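Local atomic coordinates of GphF Dehydratase 1 (Archangium violaceum, PDB entry 6MBH), a protein that probably dehydrates beta-hydroxyacyl intermediates of gephyronic acid polyketide synthesis, in a double variant lacking the olefin-shifting isomerase activity of its parent. Residues 7-12 / 62-67; 21-26 / 98-103; 71-76 / 233-238; 180-185 / 239-244. All coordinates share one frame; numbering follows the deposited sequence. Where two conformers were deposited one is given.

Contact 1 (7-12 / 62-67); sequences RFHPLL and ASRLLP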
loop_
_atom_site.group_PDB
_atom_site.type_symbol
_atom_site.label_atom_id
_atom_site.label_comp_id
_atom_site.label_asym_id
_atom_site.label_seq_id
_atom_site.Cartn_x
_atom_site.Cartn_y
_atom_site.Cartn_z
ATOM N N ARG A 7 -15.563 14.896 3.556
ATOM C CA ARG A 7 -14.109 14.851 3.732
ATOM C C ARG A 7 -13.471 14.287 2.463
ATOM O O ARG A 7 -13.568 13.083 2.195
ATOM C CB ARG A 7 -13.714 14.025 4.959
ATOM C CG ARG A 7 -12.202 14.075 5.276
ATOM C CD ARG A 7 -11.797 13.196 6.480
ATOM N NE ARG A 7 -12.705 12.059 6.679
ATOM C CZ ARG A 7 -12.325 10.840 7.065
ATOM N NH1 ARG A 7 -11.040 10.564 7.301
ATOM N NH2 ARG A 7 -13.241 9.887 7.201
ATOM N N PHE A 8 -12.817 15.154 1.681
ATOM C CA PHE A 8 -12.243 14.718 0.417
ATOM C C PHE A 8 -10.972 13.906 0.665
ATOM O O PHE A 8 -10.506 13.729 1.798
ATOM C CB PHE A 8 -11.982 15.911 -0.498
ATOM C CG PHE A 8 -13.231 16.672 -0.839
ATOM C CD1 PHE A 8 -14.446 16.011 -0.963
ATOM C CD2 PHE A 8 -13.207 18.047 -0.993
ATOM C CE1 PHE A 8 -15.625 16.716 -1.246
ATOM C CE2 PHE A 8 -14.371 18.749 -1.286
ATOM C CZ PHE A 8 -15.579 18.077 -1.419
ATOM N N HIS A 9 -10.428 13.369 -0.405
ATOM C CA HIS A 9 -9.306 12.479 -0.198
ATOM C C HIS A 9 -8.446 12.625 -1.429
ATOM O O HIS A 9 -8.996 12.731 -2.543
ATOM C CB HIS A 9 -9.754 11.021 -0.038
ATOM C CG HIS A 9 -8.634 10.082 0.278
ATOM N ND1 HIS A 9 -7.825 9.536 -0.695
ATOM C CD2 HIS A 9 -8.200 9.582 1.466
ATOM C CE1 HIS A 9 -6.923 8.749 -0.116
ATOM N NE2 HIS A 9 -7.126 8.767 1.197
ATOM N N PRO A 10 -7.121 12.599 -1.280
ATOM C CA PRO A 10 -6.240 12.845 -2.441
ATOM C C PRO A 10 -6.307 11.796 -3.526
ATOM O O PRO A 10 -5.875 12.076 -4.661
ATOM C CB PRO A 10 -4.821 12.870 -1.837
ATOM C CG PRO A 10 -4.985 12.890 -0.380
ATOM C CD PRO A 10 -6.392 12.498 -0.007
ATOM N N LEU A 11 -6.740 10.585 -3.203
ATOM C CA LEU A 11 -6.841 9.499 -4.155
ATOM C C LEU A 11 -8.277 9.128 -4.427
ATOM O O LEU A 11 -8.645 8.966 -5.581
ATOM C CB LEU A 11 -6.083 8.259 -3.652
ATOM C CG LEU A 11 -4.581 8.479 -3.395
ATOM C CD1 LEU A 11 -4.054 7.283 -2.654
ATOM C CD2 LEU A 11 -3.805 8.692 -4.763
ATOM N N LEU A 12 -9.121 9.042 -3.383
ATOM C CA LEU A 12 -10.532 8.724 -3.593
ATOM C C LEU A 12 -11.259 9.809 -4.359
ATOM O O LEU A 12 -12.148 9.519 -5.173
ATOM C CB LEU A 12 -11.265 8.546 -2.258
ATOM C CG LEU A 12 -11.488 7.186 -1.699
ATOM C CD1 LEU A 12 -12.544 7.362 -0.536
ATOM C CD2 LEU A 12 -11.937 6.175 -2.750
ATOM N N ALA A 62 -13.601 2.888 3.774
ATOM C CA ALA A 62 -14.212 2.335 4.984
ATOM C C ALA A 62 -14.502 3.449 5.974
ATOM O O ALA A 62 -15.550 3.440 6.655
ATOM C CB ALA A 62 -13.284 1.285 5.608
ATOM N N SER A 63 -13.584 4.426 6.050
ATOM C CA SER A 63 -13.754 5.529 6.987
ATOM C C SER A 63 -14.999 6.346 6.658
ATOM O O SER A 63 -15.750 6.763 7.570
ATOM C CB SER A 63 -12.526 6.445 6.918
ATOM O OG SER A 63 -12.613 7.387 7.972
ATOM N N ARG A 64 -15.254 6.541 5.353
ATOM C CA ARG A 64 -16.286 7.462 4.875
ATOM C C ARG A 64 -17.647 6.809 4.673
ATOM O O ARG A 64 -18.679 7.508 4.802
ATOM C CB ARG A 64 -15.816 8.127 3.562
ATOM C CG ARG A 64 -14.653 9.147 3.803
ATOM C CD ARG A 64 -13.806 9.458 2.528
ATOM N NE ARG A 64 -12.814 10.485 2.859
ATOM C CZ ARG A 64 -11.685 10.256 3.542
ATOM N NH1 ARG A 64 -11.398 9.036 4.005
ATOM N NH2 ARG A 64 -10.840 11.249 3.797
ATOM N N LEU A 65 -17.699 5.518 4.330
ATOM C CA LEU A 65 -18.959 4.851 4.040
ATOM C C LEU A 65 -19.574 4.164 5.250
ATOM O O LEU A 65 -20.792 3.946 5.290
ATOM C CB LEU A 65 -18.750 3.801 2.952
ATOM C CG LEU A 65 -18.348 4.371 1.571
ATOM C CD1 LEU A 65 -18.145 3.251 0.603
ATOM C CD2 LEU A 65 -19.417 5.325 0.974
ATOM N N LEU A 66 -18.760 3.769 6.206
ATOM C CA LEU A 66 -19.254 2.888 7.278
ATOM C C LEU A 66 -19.336 3.666 8.585
ATOM O O LEU A 66 -18.413 4.410 8.906
ATOM C CB LEU A 66 -18.316 1.681 7.454
ATOM C CG LEU A 66 -18.166 0.779 6.214
ATOM C CD1 LEU A 66 -17.243 -0.409 6.475
ATOM C CD2 LEU A 66 -19.558 0.313 5.748
ATOM N N PRO A 67 -20.415 3.549 9.336
ATOM C CA PRO A 67 -20.579 4.422 10.488
ATOM C C PRO A 67 -19.721 3.915 11.625
ATOM O O PRO A 67 -19.301 2.754 11.666
ATOM C CB PRO A 67 -22.074 4.337 10.796
ATOM C CG PRO A 67 -22.474 3.052 10.261
ATOM C CD PRO A 67 -21.659 2.828 9.033
#
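Ser63, near the C-terminal end of helix 52-65, receives NH2 of Arg7 on its hydroxyl oxygen: NH2 to OG is 2.7 Å, nearly straight at 176°, and OG lies in the guanidinium plane. The same OG is also bonded by Arg237, so two arginines converge on one hydroxyl. Arg64 comes next and carries most of the contact. Its chain is extended from CG to NE and reaches across residues 7-12. NE points in the plane of its guanidinium at Arg7 O, 2.8 Å away, in a nearly straight bond. NH2 makes a longer bond of 3.2 Å to Phe8 O; it approaches from above that carbonyl plane, and the N-H...O angle is 142°. The two arginine side chains cross at about a right angle, yet their guanidinium groups stack, centres 3.6 Å apart and planes 22° from parallel. Bending the Arg7 chain at chi3 turns its head over this face. His9 CB lies over the opposite face of Arg64, and the imidazole stands almost perpendicular to that guanidinium, His9 CD2 3.9 Å from Arg64 NH2. Further back along the side chain, Arg64 CD rests 3.9 Å from Leu12 CD1. ND1 of His9 accepts the backbone N-H groups of Leu11 and Leu12, while NE2 pairs with Glu56 on the helix. Glu197 forms salt bridges with NH1 of both Arg7 and Arg64. Its carboxylate probably offsets the charge of the stacked pair, and the two carbonyl bonds hold the Arg64 head in its rotation, tying the N-terminal loop to the end of helix 52-65.

Contact 2 (21-26 / 98-103); sequences PGARCF and RSEDER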
loop_
_atom_site.group_PDB
_atom_site.type_symbol
_atom_site.label_atom_id
_atom_site.label_comp_id
_atom_site.label_asym_id
_atom_site.label_seq_id
_atom_site.Cartn_x
_atom_site.Cartn_y
_atom_site.Cartn_z
ATOM N N PRO A 21 -28.519 1.158 -7.826
ATOM C CA PRO A 21 -29.162 1.696 -6.603
ATOM C C PRO A 21 -28.498 1.320 -5.280
ATOM O O PRO A 21 -28.337 2.189 -4.406
ATOM C CB PRO A 21 -30.588 1.146 -6.709
ATOM C CG PRO A 21 -30.803 0.894 -8.158
ATOM C CD PRO A 21 -29.480 0.467 -8.704
ATOM N N GLY A 22 -28.096 0.074 -5.074
ATOM C CA GLY A 22 -27.431 -0.095 -3.780
ATOM C C GLY A 22 -26.039 0.545 -3.668
ATOM O O GLY A 22 -25.459 0.559 -2.571
ATOM N N ALA A 23 -25.502 1.109 -4.754
ATOM C CA ALA A 23 -24.072 1.432 -4.818
ATOM C C ALA A 23 -23.756 2.815 -4.258
ATOM O O ALA A 23 -24.607 3.709 -4.241
ATOM C CB ALA A 23 -23.567 1.357 -6.257
ATOM N N ARG A 24 -22.528 2.961 -3.753
ATOM C CA ARG A 24 -21.960 4.251 -3.363
ATOM C C ARG A 24 -20.602 4.363 -4.018
ATOM O O ARG A 24 -19.841 3.397 -4.027
ATOM C CB ARG A 24 -21.846 4.396 -1.836
ATOM C CG ARG A 24 -23.264 4.579 -1.206
ATOM C CD ARG A 24 -23.268 4.709 0.305
ATOM N NE ARG A 24 -22.809 3.483 0.931
ATOM C CZ ARG A 24 -22.439 3.391 2.209
ATOM N NH1 ARG A 24 -22.498 4.474 2.989
ATOM N NH2 ARG A 24 -22.019 2.218 2.687
ATOM N N CYS A 25 -20.292 5.541 -4.558
ATOM C CA CYS A 25 -19.176 5.665 -5.495
ATOM C C CYS A 25 -18.367 6.922 -5.204
ATOM O O CYS A 25 -18.918 7.953 -4.806
ATOM C CB CYS A 25 -19.712 5.698 -6.945
ATOM S SG CYS A 25 -18.444 5.713 -8.236
ATOM N N PHE A 26 -17.056 6.836 -5.438
ATOM C CA PHE A 26 -16.145 7.969 -5.401
ATOM C C PHE A 26 -15.429 8.009 -6.750
ATOM O O PHE A 26 -15.215 6.954 -7.375
ATOM C CB PHE A 26 -15.051 7.826 -4.297
ATOM C CG PHE A 26 -15.585 7.672 -2.878
ATOM C CD1 PHE A 26 -15.947 6.424 -2.388
ATOM C CD2 PHE A 26 -15.638 8.762 -2.025
ATOM C CE1 PHE A 26 -16.424 6.276 -1.053
ATOM C CE2 PHE A 26 -16.131 8.626 -0.702
ATOM C CZ PHE A 26 -16.483 7.377 -0.225
ATOM N N ARG A 98 -16.042 1.940 -6.320
ATOM C CA ARG A 98 -17.464 1.654 -6.176
ATOM C C ARG A 98 -17.643 0.649 -5.053
ATOM O O ARG A 98 -16.847 -0.291 -4.935
ATOM C CB ARG A 98 -18.034 1.047 -7.447
ATOM C CG ARG A 98 -18.087 1.978 -8.621
ATOM C CD ARG A 98 -18.779 1.321 -9.793
ATOM N NE ARG A 98 -20.217 1.175 -9.630
ATOM C CZ ARG A 98 -20.821 0.038 -9.290
ATOM N NH1 ARG A 98 -20.095 -1.045 -9.052
ATOM N NH2 ARG A 98 -22.145 -0.022 -9.196
ATOM N N SER A 99 -18.696 0.816 -4.251
ATOM C CA SER A 99 -18.968 -0.077 -3.129
ATOM C C SER A 99 -20.403 -0.557 -3.155
ATOM O O SER A 99 -21.344 0.243 -3.286
ATOM C CB SER A 99 -18.704 0.614 -1.797
ATOM O OG SER A 99 -18.904 -0.291 -0.722
ATOM N N GLU A 100 -20.577 -1.861 -3.010
ATOM C CA GLU A 100 -21.920 -2.390 -2.868
ATOM C C GLU A 100 -21.916 -3.347 -1.687
ATOM O O GLU A 100 -21.092 -4.268 -1.633
ATOM C CB GLU A 100 -22.401 -3.068 -4.155
ATOM C CG GLU A 100 -23.911 -3.308 -4.154
ATOM C CD GLU A 100 -24.519 -3.423 -5.565
ATOM O OE1 GLU A 100 -25.702 -3.812 -5.661
ATOM O OE2 GLU A 100 -23.814 -3.122 -6.556
ATOM N N ASP A 101 -22.799 -3.102 -0.724
ATOM C CA ASP A 101 -22.839 -3.927 0.482
ATOM C C ASP A 101 -21.445 -3.816 1.091
ATOM O O ASP A 101 -20.945 -2.693 1.254
ATOM C CB ASP A 101 -23.344 -5.317 0.119
ATOM C CG ASP A 101 -24.775 -5.266 -0.420
ATOM O OD1 ASP A 101 -25.591 -4.576 0.225
ATOM O OD2 ASP A 101 -25.072 -5.837 -1.501
ATOM N N GLU A 102 -20.757 -4.897 1.405
ATOM C CA GLU A 102 -19.452 -4.672 2.041
ATOM C C GLU A 102 -18.300 -4.717 1.033
ATOM O O GLU A 102 -17.123 -4.619 1.416
ATOM C CB GLU A 102 -19.247 -5.669 3.207
ATOM C CG GLU A 102 -18.841 -7.135 2.867
ATOM C CD GLU A 102 -19.768 -7.880 1.878
ATOM O OE1 GLU A 102 -19.320 -8.938 1.371
ATOM O OE2 GLU A 102 -20.914 -7.438 1.598
ATOM N N ARG A 103 -18.606 -4.829 -0.248
ATOM C CA ARG A 103 -17.574 -5.045 -1.258
ATOM C C ARG A 103 -17.162 -3.716 -1.886
ATOM O O ARG A 103 -17.944 -2.761 -1.906
ATOM C CB ARG A 103 -18.075 -6.031 -2.320
ATOM C CG ARG A 103 -18.386 -7.400 -1.727
ATOM C CD ARG A 103 -19.111 -8.315 -2.691
ATOM N NE ARG A 103 -19.790 -7.580 -3.761
ATOM C CZ ARG A 103 -21.094 -7.291 -3.789
ATOM N NH1 ARG A 103 -21.902 -7.677 -2.800
ATOM N NH2 ARG A 103 -21.593 -6.612 -4.820
#
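Arg24 and Ser99 form the tight centre of this contact, an antiparallel hydrogen-bonded pair joining strands 24-30 and 93-100. Arg24 N donates to Ser99 O at 3.0 Å, and Ser99 N returns the bond to Arg24 O at 2.8 Å. Ser99 O also takes a CA-H...O contact from Ala23, its CA 3.3 Å away. The Ser99 side chain lies on the same side of the sheet as Arg24 and packs on Leu65 of helix 52-65. Next to the central pair, Cys25 and Arg98 form a non-hydrogen-bonded pair, Cys25 SG on Arg98 CG; Arg98, bent at chi3 (72°), brings NH2 to 3.5 Å from Ala23 CB. Its guanidinium is held between Asp18 and Glu105, which form salt bridges with NH2 and NH1. Toward solvent the fit is looser. Gly22 approaches Glu100 no closer than 4.4 Å, from C to CG, and beyond it a type II' turn from Glu100 to Arg103 closes a beta hairpin. Arg24 meanwhile turns to the helix, with NH1 on Leu65 O. Backbone bonds thus set the strand pairing, while both arginines spend their charged ends on partners outside it, binding this strand pair to the adjoining loop, strand and helix.

Contact 3 (71-76 / 233-238); sequences ADTLIV and ELRARG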
loop_
_atom_site.group_PDB
_atom_site.type_symbol
_atom_site.label_atom_id
_atom_site.label_comp_id
_atom_site.label_asym_id
_atom_site.label_seq_id
_atom_site.Cartn_x
_atom_site.Cartn_y
_atom_site.Cartn_z
ATOM N N ALA A 71 -12.406 6.113 16.895
ATOM C CA ALA A 71 -11.484 5.096 17.445
ATOM C C ALA A 71 -11.728 3.717 16.831
ATOM O O ALA A 71 -10.982 2.815 17.139
ATOM C CB ALA A 71 -11.613 5.043 18.939
ATOM N N ASP A 72 -12.754 3.564 16.002
ATOM C CA ASP A 72 -13.019 2.232 15.413
ATOM C C ASP A 72 -11.878 1.860 14.467
ATOM O O ASP A 72 -11.372 2.728 13.804
ATOM C CB ASP A 72 -14.280 2.218 14.559
ATOM C CG ASP A 72 -15.593 2.258 15.311
ATOM O OD1 ASP A 72 -15.588 2.221 16.536
ATOM O OD2 ASP A 72 -16.602 2.330 14.636
ATOM N N THR A 73 -11.584 0.573 14.380
ATOM C CA THR A 73 -10.533 0.046 13.476
ATOM C C THR A 73 -11.107 -0.063 12.059
ATOM O O THR A 73 -12.210 -0.545 11.935
ATOM C CB THR A 73 -10.056 -1.319 13.977
ATOM O OG1 THR A 73 -9.429 -1.142 15.243
ATOM C CG2 THR A 73 -9.071 -1.987 13.050
ATOM N N LEU A 74 -10.368 0.397 11.054
ATOM C CA LEU A 74 -10.755 0.261 9.646
ATOM C C LEU A 74 -10.194 -1.064 9.118
ATOM O O LEU A 74 -9.050 -1.418 9.407
ATOM C CB LEU A 74 -10.215 1.423 8.814
ATOM C CG LEU A 74 -10.581 2.823 9.291
ATOM C CD1 LEU A 74 -9.894 3.853 8.384
ATOM C CD2 LEU A 74 -12.150 2.979 9.346
ATOM N N ILE A 75 -11.003 -1.827 8.380
ATOM C CA ILE A 75 -10.606 -3.176 7.990
ATOM C C ILE A 75 -10.787 -3.306 6.484
ATOM O O ILE A 75 -11.803 -2.858 5.944
ATOM C CB ILE A 75 -11.435 -4.229 8.742
ATOM C CG1 ILE A 75 -11.204 -4.135 10.266
ATOM C CG2 ILE A 75 -11.128 -5.598 8.198
ATOM C CD1 ILE A 75 -12.232 -4.784 11.081
ATOM N N VAL A 76 -9.750 -3.800 5.787
ATOM C CA VAL A 76 -9.871 -4.217 4.386
ATOM C C VAL A 76 -9.588 -5.699 4.366
ATOM O O VAL A 76 -8.598 -6.137 4.945
ATOM C CB VAL A 76 -8.912 -3.447 3.454
ATOM C CG1 VAL A 76 -9.162 -3.832 1.997
ATOM C CG2 VAL A 76 -9.132 -1.965 3.632
ATOM N N GLU A 233 -5.831 -4.197 9.130
ATOM C CA GLU A 233 -6.608 -3.517 10.186
ATOM C C GLU A 233 -5.843 -2.244 10.523
ATOM O O GLU A 233 -4.636 -2.314 10.790
ATOM C CB GLU A 233 -6.775 -4.367 11.464
ATOM C CG GLU A 233 -7.608 -5.621 11.331
ATOM C CD GLU A 233 -7.727 -6.424 12.634
ATOM O OE1 GLU A 233 -7.115 -6.008 13.637
ATOM O OE2 GLU A 233 -8.441 -7.461 12.635
ATOM N N LEU A 234 -6.504 -1.077 10.494
ATOM C CA LEU A 234 -5.862 0.190 10.845
ATOM C C LEU A 234 -6.493 0.780 12.099
ATOM O O LEU A 234 -7.687 1.074 12.116
ATOM C CB LEU A 234 -6.009 1.198 9.717
ATOM C CG LEU A 234 -5.257 2.517 9.923
ATOM C CD1 LEU A 234 -3.717 2.297 9.848
ATOM C CD2 LEU A 234 -5.628 3.534 8.843
ATOM N N ARG A 235 -5.678 0.955 13.141
ATOM C CA ARG A 235 -6.164 1.414 14.467
ATOM C C ARG A 235 -5.918 2.896 14.725
ATOM O O ARG A 235 -6.475 3.387 15.685
ATOM C CB ARG A 235 -5.474 0.639 15.585
ATOM C CG ARG A 235 -5.716 -0.853 15.511
ATOM C CD ARG A 235 -5.128 -1.634 16.648
ATOM N NE ARG A 235 -5.371 -3.026 16.370
ATOM C CZ ARG A 235 -6.012 -3.864 17.158
ATOM N NH1 ARG A 235 -6.295 -3.537 18.402
ATOM N NH2 ARG A 235 -6.374 -5.040 16.698
ATOM N N ALA A 236 -5.053 3.540 13.957
ATOM C CA ALA A 236 -4.763 4.973 14.140
ATOM C C ALA A 236 -4.567 5.574 12.752
ATOM O O ALA A 236 -4.008 4.887 11.933
ATOM C CB ALA A 236 -3.536 5.132 14.977
ATOM N N ARG A 237 -4.925 6.840 12.559
ATOM C CA ARG A 237 -4.847 7.432 11.205
ATOM C C ARG A 237 -3.831 8.561 11.100
ATOM O O ARG A 237 -3.498 9.167 12.098
ATOM C CB ARG A 237 -6.159 8.110 10.806
ATOM C CG ARG A 237 -7.404 7.540 11.450
ATOM C CD ARG A 237 -7.778 6.198 10.902
ATOM N NE ARG A 237 -9.062 5.814 11.452
ATOM C CZ ARG A 237 -10.218 6.302 11.074
ATOM N NH1 ARG A 237 -11.329 5.843 11.619
ATOM N NH2 ARG A 237 -10.260 7.242 10.153
ATOM N N GLY A 238 -3.391 8.800 9.872
ATOM C CA GLY A 238 -2.480 9.900 9.537
ATOM C C GLY A 238 -1.117 9.812 10.189
ATOM O O GLY A 238 -0.476 10.829 10.274
HETATM O O HOH W 1 -8.350 2.572 17.551
HETATM O O HOH W 2 -8.672 3.631 13.090
#
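Leu74 and Leu234 form an antiparallel hydrogen-bonded pair where strand 73-81 meets strand 224-234, the seam between the two hotdog halves of the double-hotdog dehydratase fold. Leu74 N donates to Leu234 O at 3.0 Å and Leu234 N to Leu74 O at 2.8 Å. The Leu74 side chain leaves this ladder for Arg237. CB is still 4.2 Å from Leu234 O; CG, anti to the carbonyl carbon (chi1 -55°), stands 3.9 Å from Arg237 CZ. At the tip, CD1 sits over the centre of the guanidinium face, 3.7 Å from CZ, and CD2 comes equally close to NH1. The two side chains cross at about a right angle, the arginine bending at chi2 to come round. Its NH2 forms a salt bridge with Glu197, fixing the group from the far end. On the other side of the sheet Thr73 CG2 touches Glu233 CB, while Ile75 and Glu233 run side by side. Where the strands diverge, one water donates to Ala71 O and Arg235 O. A second bridges the two strands: it donates to Asp72 O and Leu234 O and accepts from Arg237 NE, 2.8 Å from the water oxygen.

Contact 4 (180-185 / 239-244); sequences IGHVCL and VREVRV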
loop_
_atom_site.group_PDB
_atom_site.type_symbol
_atom_site.label_atom_id
_atom_site.label_comp_id
_atom_site.label_asym_id
_atom_site.label_seq_id
_atom_site.Cartn_x
_atom_site.Cartn_y
_atom_site.Cartn_z
ATOM N N ILE A 180 12.714 -6.073 12.358
ATOM C CA ILE A 180 12.096 -4.839 12.817
ATOM C C ILE A 180 12.700 -3.685 12.043
ATOM O O ILE A 180 13.930 -3.540 12.005
ATOM C CB ILE A 180 12.335 -4.606 14.320
ATOM C CG1 ILE A 180 11.863 -5.791 15.168
ATOM C CG2 ILE A 180 11.619 -3.318 14.704
ATOM C CD1 ILE A 180 10.531 -5.613 15.720
ATOM N N GLY A 181 11.849 -2.864 11.437
ATOM C CA GLY A 181 12.273 -1.697 10.680
ATOM C C GLY A 181 11.789 -0.422 11.371
ATOM O O GLY A 181 10.862 -0.443 12.197
ATOM N N HIS A 182 12.470 0.689 11.105
ATOM C CA HIS A 182 12.042 2.011 11.552
ATOM C C HIS A 182 11.815 2.806 10.274
ATOM O O HIS A 182 12.711 2.855 9.425
ATOM C CB HIS A 182 13.154 2.653 12.371
ATOM C CG HIS A 182 12.851 4.054 12.796
ATOM N ND1 HIS A 182 13.830 4.939 13.195
ATOM C CD2 HIS A 182 11.674 4.708 12.918
ATOM C CE1 HIS A 182 13.265 6.107 13.490
ATOM N NE2 HIS A 182 11.955 5.978 13.370
ATOM N N VAL A 183 10.590 3.263 10.060
ATOM C CA VAL A 183 10.171 3.946 8.843
ATOM C C VAL A 183 9.740 5.359 9.238
ATOM O O VAL A 183 8.994 5.521 10.205
ATOM C CB VAL A 183 9.022 3.163 8.191
ATOM C CG1 VAL A 183 8.327 4.058 7.177
ATOM C CG2 VAL A 183 9.622 1.884 7.516
ATOM N N CYS A 184 10.260 6.387 8.555
ATOM C CA CYS A 184 9.885 7.765 8.865
ATOM C C CYS A 184 9.681 8.545 7.562
ATOM O O CYS A 184 10.564 8.520 6.699
ATOM C CB CYS A 184 10.988 8.434 9.675
ATOM S SG CYS A 184 10.540 10.033 10.420
ATOM N N LEU A 185 8.537 9.241 7.413
ATOM C CA LEU A 185 8.388 10.172 6.301
ATOM C C LEU A 185 9.006 11.529 6.609
ATOM O O LEU A 185 8.980 12.021 7.731
ATOM C CB LEU A 185 6.912 10.377 5.965
ATOM C CG LEU A 185 6.130 9.085 5.718
ATOM C CD1 LEU A 185 4.665 9.524 5.574
ATOM C CD2 LEU A 185 6.614 8.380 4.432
ATOM N N VAL A 239 -0.625 8.599 10.452
ATOM C CA VAL A 239 0.704 8.479 11.052
ATOM C C VAL A 239 1.769 8.807 10.001
ATOM O O VAL A 239 1.532 8.726 8.784
ATOM C CB VAL A 239 0.961 7.082 11.670
ATOM C CG1 VAL A 239 -0.164 6.701 12.629
ATOM C CG2 VAL A 239 1.212 5.998 10.596
ATOM N N ARG A 240 2.944 9.244 10.483
ATOM C CA ARG A 240 4.071 9.535 9.593
ATOM C C ARG A 240 5.350 8.847 10.010
ATOM O O ARG A 240 6.370 8.989 9.302
ATOM C CB ARG A 240 4.332 11.045 9.482
ATOM C CG ARG A 240 4.740 11.666 10.768
ATOM C CD ARG A 240 5.037 13.203 10.671
ATOM N NE ARG A 240 3.803 13.976 10.492
ATOM C CZ ARG A 240 3.757 15.283 10.226
ATOM N NH1 ARG A 240 4.886 16.007 10.086
ATOM N NH2 ARG A 240 2.574 15.882 10.070
ATOM N N GLU A 241 5.322 8.055 11.095
ATOM C CA GLU A 241 6.544 7.416 11.576
ATOM C C GLU A 241 6.109 6.184 12.358
ATOM O O GLU A 241 5.230 6.296 13.230
ATOM C CB GLU A 241 7.378 8.370 12.466
ATOM C CG GLU A 241 8.763 7.789 12.851
ATOM C CD GLU A 241 9.661 8.712 13.673
ATOM O OE1 GLU A 241 9.169 9.773 14.147
ATOM O OE2 GLU A 241 10.863 8.346 13.879
ATOM N N VAL A 242 6.691 5.022 12.032
ATOM C CA VAL A 242 6.365 3.777 12.730
ATOM C C VAL A 242 7.633 2.940 12.934
ATOM O O VAL A 242 8.632 3.073 12.201
ATOM C CB VAL A 242 5.309 2.911 11.979
ATOM C CG1 VAL A 242 3.935 3.633 11.871
ATOM C CG2 VAL A 242 5.790 2.517 10.529
ATOM N N ARG A 243 7.508 1.951 13.830
ATOM C CA ARG A 243 8.410 0.816 13.862
ATOM C C ARG A 243 7.594 -0.393 13.451
ATOM O O ARG A 243 6.455 -0.541 13.886
ATOM C CB ARG A 243 9.040 0.604 15.256
ATOM C CG ARG A 243 10.048 1.724 15.589
ATOM C CD ARG A 243 10.908 1.404 16.860
ATOM N NE ARG A 243 11.519 2.628 17.383
ATOM C CZ ARG A 243 12.730 3.072 17.037
ATOM N NH1 ARG A 243 13.472 2.395 16.175
ATOM N NH2 ARG A 243 13.199 4.200 17.559
ATOM N N VAL A 244 8.129 -1.193 12.534
ATOM C CA VAL A 244 7.356 -2.278 11.933
ATOM C C VAL A 244 8.018 -3.617 12.232
ATOM O O VAL A 244 9.237 -3.777 12.086
ATOM C CB VAL A 244 7.188 -2.060 10.409
ATOM C CG1 VAL A 244 8.522 -1.823 9.716
ATOM C CG2 VAL A 244 6.460 -3.243 9.771
#
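His182 and Glu241 both carry CG anti to the backbone nitrogen (chi1 176° and -173°), and the glutamate chain stays extended, which brings imidazole and carboxylate together on one side of the sheet although the residues are diagonal in register. NE2 of His182 donates to OE2 of Glu241 at 2.7 Å, using the anti lone pair of that oxygen. OE2 lies in the ring plane and the carboxylate is nearly coplanar with the ring, so the bond fixes the rotation of both groups. Above one ring face lies Arg243, NH1 3.8 Å from His182 CG; the carboxylate would probably favour a protonated imidazole and the nearby arginine would disfavour it. Cys184 flanks the glutamate, SG 3.6 Å from Glu241 CD. Beneath these polar groups the backbones form an antiparallel strand pair of the C-terminal hotdog half. Gly181 with Val244 and Val183 with Val242 are hydrogen-bonded pairs, each bonded both ways; Val183 N to Val242 O measures 2.9 Å. Past the last bridge, Leu185 N adds a nearly straight bond to Arg240 O, also 2.9 Å (177°). The apolar side is formed by Val183, Val242 and Val244: Val183 CB meets Val242 CG2 at 4.0 Å, and Val244 CG1 packs on Gly181 CA at 3.9 Å. Helix 200-214 packs on this valine side: its Leu202 touches both Val183 and Val242, Ala205 adds to Val183, and Ala190 of helix 187-191 meets Leu185. Within the sheet, strand 178-184 continues to strand 169-175, and strand 241-248 to strand 259-267.

Contacts 1 and 2 belong to the N-terminal hotdog half and contact 4 to the C-terminal one; contact 3 pairs strand 73-81 of the first with strand 224-234 of the second. Contact 1 lies centrally among the first three, its centre 13 Å from that of contact 2 and 12 Å from that of contact 3. It touches both: Leu65 packs on Phe26 and Ser99, and Ser63 on Leu74. Contacts 2 and 4, about 33 Å apart between centres, lie on opposite sides of the chain's centre. The segments of contacts 1 and 2, 2 and 3, and 3 and 4 alternate along the chain. Residues 233-244 lead from the seam strand to the next strand of the second half.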